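Local coordinates for uroporphyrinogen III synthase (Thermus thermophilus, PDB 1WCW), which probably catalyses the ring closure of linear hydroxymethylbilane, with inversion of its last pyrrole ring, to give uroporphyrinogen III, a precursor of haem, at residues A186-A191 against K217-G222. Numbering follows the deposited sequence.
Sequences ALAFVA and KALAVG
Leu-187 and Phe-189 reach across to Lys-217, Leu-219 and Val-221 through their backbones, pairing two neighbouring parallel strands, 186-189 and 217-221, of the five-stranded sheet in one of the enzyme's two alpha/beta domains. The intervening chain is largely helical, as in a beta-alpha-beta crossover; strand 10-13 borders the pair beyond 186-189 and strand 238-240 beyond 217-221. Four N-H...O=C bonds follow the parallel pattern: Leu-187 and Phe-189 each give and accept one, with Lys-217 O and Leu-219 O receiving their N-H groups and Leu-219 and Val-221 donating in return. All four span 2.8-2.9 Å from N to O. CA-H...O contacts supplement these bonds, among them Ala-188 CA to Leu-219 O at 3.5 Å.

Apolar contacts form on both faces of the sheet. On the face covered by helix 245-260, Leu-219 leans CD1 off the sheet and across to strand 186-189, where it comes within 4.0 Å of Ala-186 CB, and Phe-252 packs against both residues. On the other face, Phe-189 has CG anti to its carbonyl carbon (chi1 -60°), which stands the ring up from the sheet above its own strand, tilted back toward Leu-187; its CD1 edge meets Leu-219 O in the ring plane at 3.6 Å, while helices 192-201 and 223-231 enclose the ring. Past the last bridge, Val-190 and Val-221 stand next to each other with their branches directed alike, CG1 of the former 3.6 Å from CG2 of the latter. Beyond them a water approaches Val-190 O too closely to be read as a secure bond, so a bridge between the two chains is doubtful, but it donates to Val-221 O at 2.7 Å.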
ATOM      1  N   ALA A 186       9.573   2.691  19.321  1.00  8.20           N
ATOM      2  CA  ALA A 186       9.044   1.798  18.290  1.00  8.51           C
ATOM      3  C   ALA A 186       8.396   2.614  17.204  1.00  7.18           C
ATOM      4  O   ALA A 186       7.989   3.788  17.472  1.00  8.27           O
ATOM      5  CB  ALA A 186       8.042   0.827  18.884  1.00 10.65           C
ATOM      6  N   LEU A 187       8.305   2.047  15.987  1.00  7.12           N
ATOM      7  CA  LEU A 187       7.703   2.738  14.864  1.00  6.33           C
ATOM      8  C   LEU A 187       6.787   1.768  14.188  1.00  6.04           C
ATOM      9  O   LEU A 187       7.236   0.686  13.779  1.00  6.77           O
ATOM     10  CB  LEU A 187       8.786   3.245  13.893  1.00  6.94           C
ATOM     11  CG  LEU A 187       8.249   3.716  12.562  1.00  6.48           C
ATOM     12  CD1 LEU A 187       7.356   4.914  12.673  1.00  7.94           C
ATOM     13  CD2 LEU A 187       9.518   4.122  11.688  1.00  9.84           C
ATOM     14  N   ALA A 188       5.525   2.162  14.010  1.00  7.06           N
ATOM     15  CA  ALA A 188       4.531   1.309  13.365  1.00  7.30           C
ATOM     16  C   ALA A 188       4.297   1.717  11.918  1.00  6.22           C
ATOM     17  O   ALA A 188       4.026   2.878  11.635  1.00  7.06           O
ATOM     18  CB  ALA A 188       3.250   1.406  14.173  1.00  8.30           C
ATOM     19  N   PHE A 189       4.342   0.701  11.045  1.00  7.29           N
ATOM     20  CA  PHE A 189       4.043   0.842   9.608  1.00  7.14           C
ATOM     21  C   PHE A 189       2.788   0.037   9.335  1.00  8.22           C
ATOM     22  O   PHE A 189       2.676  -1.115   9.741  1.00  8.94           O
ATOM     23  CB  PHE A 189       5.178   0.262   8.754  1.00  8.60           C
ATOM     24  CG  PHE A 189       6.507   0.916   8.972  1.00  6.24           C
ATOM     25  CD1 PHE A 189       7.391   0.464   9.891  1.00  8.06           C
ATOM     26  CD2 PHE A 189       6.877   1.939   8.119  1.00  9.54           C
ATOM     27  CE1 PHE A 189       8.690   1.034   9.989  1.00  8.09           C
ATOM     28  CE2 PHE A 189       8.178   2.500   8.212  1.00  8.10           C
ATOM     29  CZ  PHE A 189       9.042   2.039   9.125  1.00  8.27           C
ATOM     30  N   VAL A 190       1.864   0.654   8.621  1.00  9.18           N
ATOM     31  CA  VAL A 190       0.639  -0.062   8.274  1.00 11.02           C
ATOM     32  C   VAL A 190       0.495  -0.395   6.813  1.00 11.55           C
ATOM     33  O   VAL A 190      -0.443  -1.078   6.421  1.00 16.49           O
ATOM     34  CB  VAL A 190      -0.654   0.623   8.763  1.00 15.31           C
ATOM     35  CG1 VAL A 190      -0.593   0.702  10.319  1.00 17.08           C
ATOM     36  CG2 VAL A 190      -0.766   1.951   8.168  1.00 17.13           C
ATOM     37  N   ALA A 191       1.465  -0.019   6.012  1.00  9.84           N
ATOM     38  CA  ALA A 191       1.426  -0.384   4.595  1.00  9.92           C
ATOM     39  C   ALA A 191       2.855  -0.440   4.097  1.00  8.98           C
ATOM     40  O   ALA A 191       3.701   0.375   4.493  1.00  8.85           O
ATOM     41  CB  ALA A 191       0.657   0.719   3.788  1.00 12.21           C
ATOM     42  N   LYS A 217      12.234  -0.318  17.687  1.00  8.27           N
ATOM     43  CA  LYS A 217      11.603  -1.573  17.200  1.00  8.44           C
ATOM     44  C   LYS A 217      10.622  -1.259  16.064  1.00  9.38           C
ATOM     45  O   LYS A 217       9.685  -0.476  16.261  1.00  9.69           O
ATOM     46  CB  LYS A 217      10.938  -2.236  18.385  1.00 10.42           C
ATOM     47  CG  LYS A 217      11.999  -2.761  19.384  1.00 12.70           C
ATOM     48  CD  LYS A 217      11.336  -3.259  20.621  1.00 16.45           C
ATOM     49  CE  LYS A 217      12.380  -3.852  21.597  1.00 14.02           C
ATOM     50  NZ  LYS A 217      13.371  -2.869  22.052  1.00 21.07           N
ATOM     51  N   ALA A 218      10.798  -1.936  14.924  1.00  8.88           N
ATOM     52  CA  ALA A 218       9.894  -1.740  13.819  1.00  7.76           C
ATOM     53  C   ALA A 218       8.710  -2.654  13.949  1.00  7.54           C
ATOM     54  O   ALA A 218       8.886  -3.884  14.204  1.00  9.38           O
ATOM     55  CB  ALA A 218      10.614  -1.980  12.526  1.00  9.62           C
ATOM     56  N   LEU A 219       7.508  -2.122  13.835  1.00  7.83           N
ATOM     57  CA  LEU A 219       6.289  -2.894  13.964  1.00  7.47           C
ATOM     58  C   LEU A 219       5.593  -2.844  12.632  1.00  7.84           C
ATOM     59  O   LEU A 219       5.540  -1.783  12.001  1.00  9.07           O
ATOM     60  CB  LEU A 219       5.325  -2.316  15.040  1.00  8.34           C
ATOM     61  CG  LEU A 219       6.043  -1.891  16.331  1.00  8.15           C
ATOM     62  CD1 LEU A 219       5.052  -1.241  17.274  1.00 10.48           C
ATOM     63  CD2 LEU A 219       6.710  -3.036  17.001  1.00 10.56           C
ATOM     64  N   ALA A 220       5.043  -3.994  12.195  1.00  8.14           N
ATOM     65  CA  ALA A 220       4.384  -4.032  10.868  1.00  8.38           C
ATOM     66  C   ALA A 220       2.967  -4.560  10.948  1.00  8.26           C
ATOM     67  O   ALA A 220       2.808  -5.609  11.606  1.00 10.35           O
ATOM     68  CB  ALA A 220       5.195  -4.927   9.881  1.00  9.59           C
ATOM     69  N   VAL A 221       2.047  -3.890  10.320  1.00  9.42           N
ATOM     70  CA  VAL A 221       0.676  -4.429  10.193  1.00 12.21           C
ATOM     71  C   VAL A 221       0.651  -5.030   8.799  1.00 14.66           C
ATOM     72  O   VAL A 221       0.687  -4.289   7.792  1.00 18.45           O
ATOM     73  CB  VAL A 221      -0.372  -3.322  10.249  1.00 12.20           C
ATOM     74  CG1 VAL A 221      -1.802  -3.930  10.015  1.00 16.16           C
ATOM     75  CG2 VAL A 221      -0.338  -2.660  11.591  1.00 15.59           C
ATOM     76  N   GLY A 222       0.656  -6.367   8.748  1.00 14.26           N
ATOM     77  CA  GLY A 222       0.549  -7.094   7.479  1.00 15.70           C
ATOM     78  C   GLY A 222       1.864  -7.749   7.070  1.00 15.22           C
ATOM     79  O   GLY A 222       2.991  -7.167   7.266  1.00 12.46           O
TER
HETATM   80  O   HOH W   1      -1.224  -3.352   6.141  1.00 37.94           O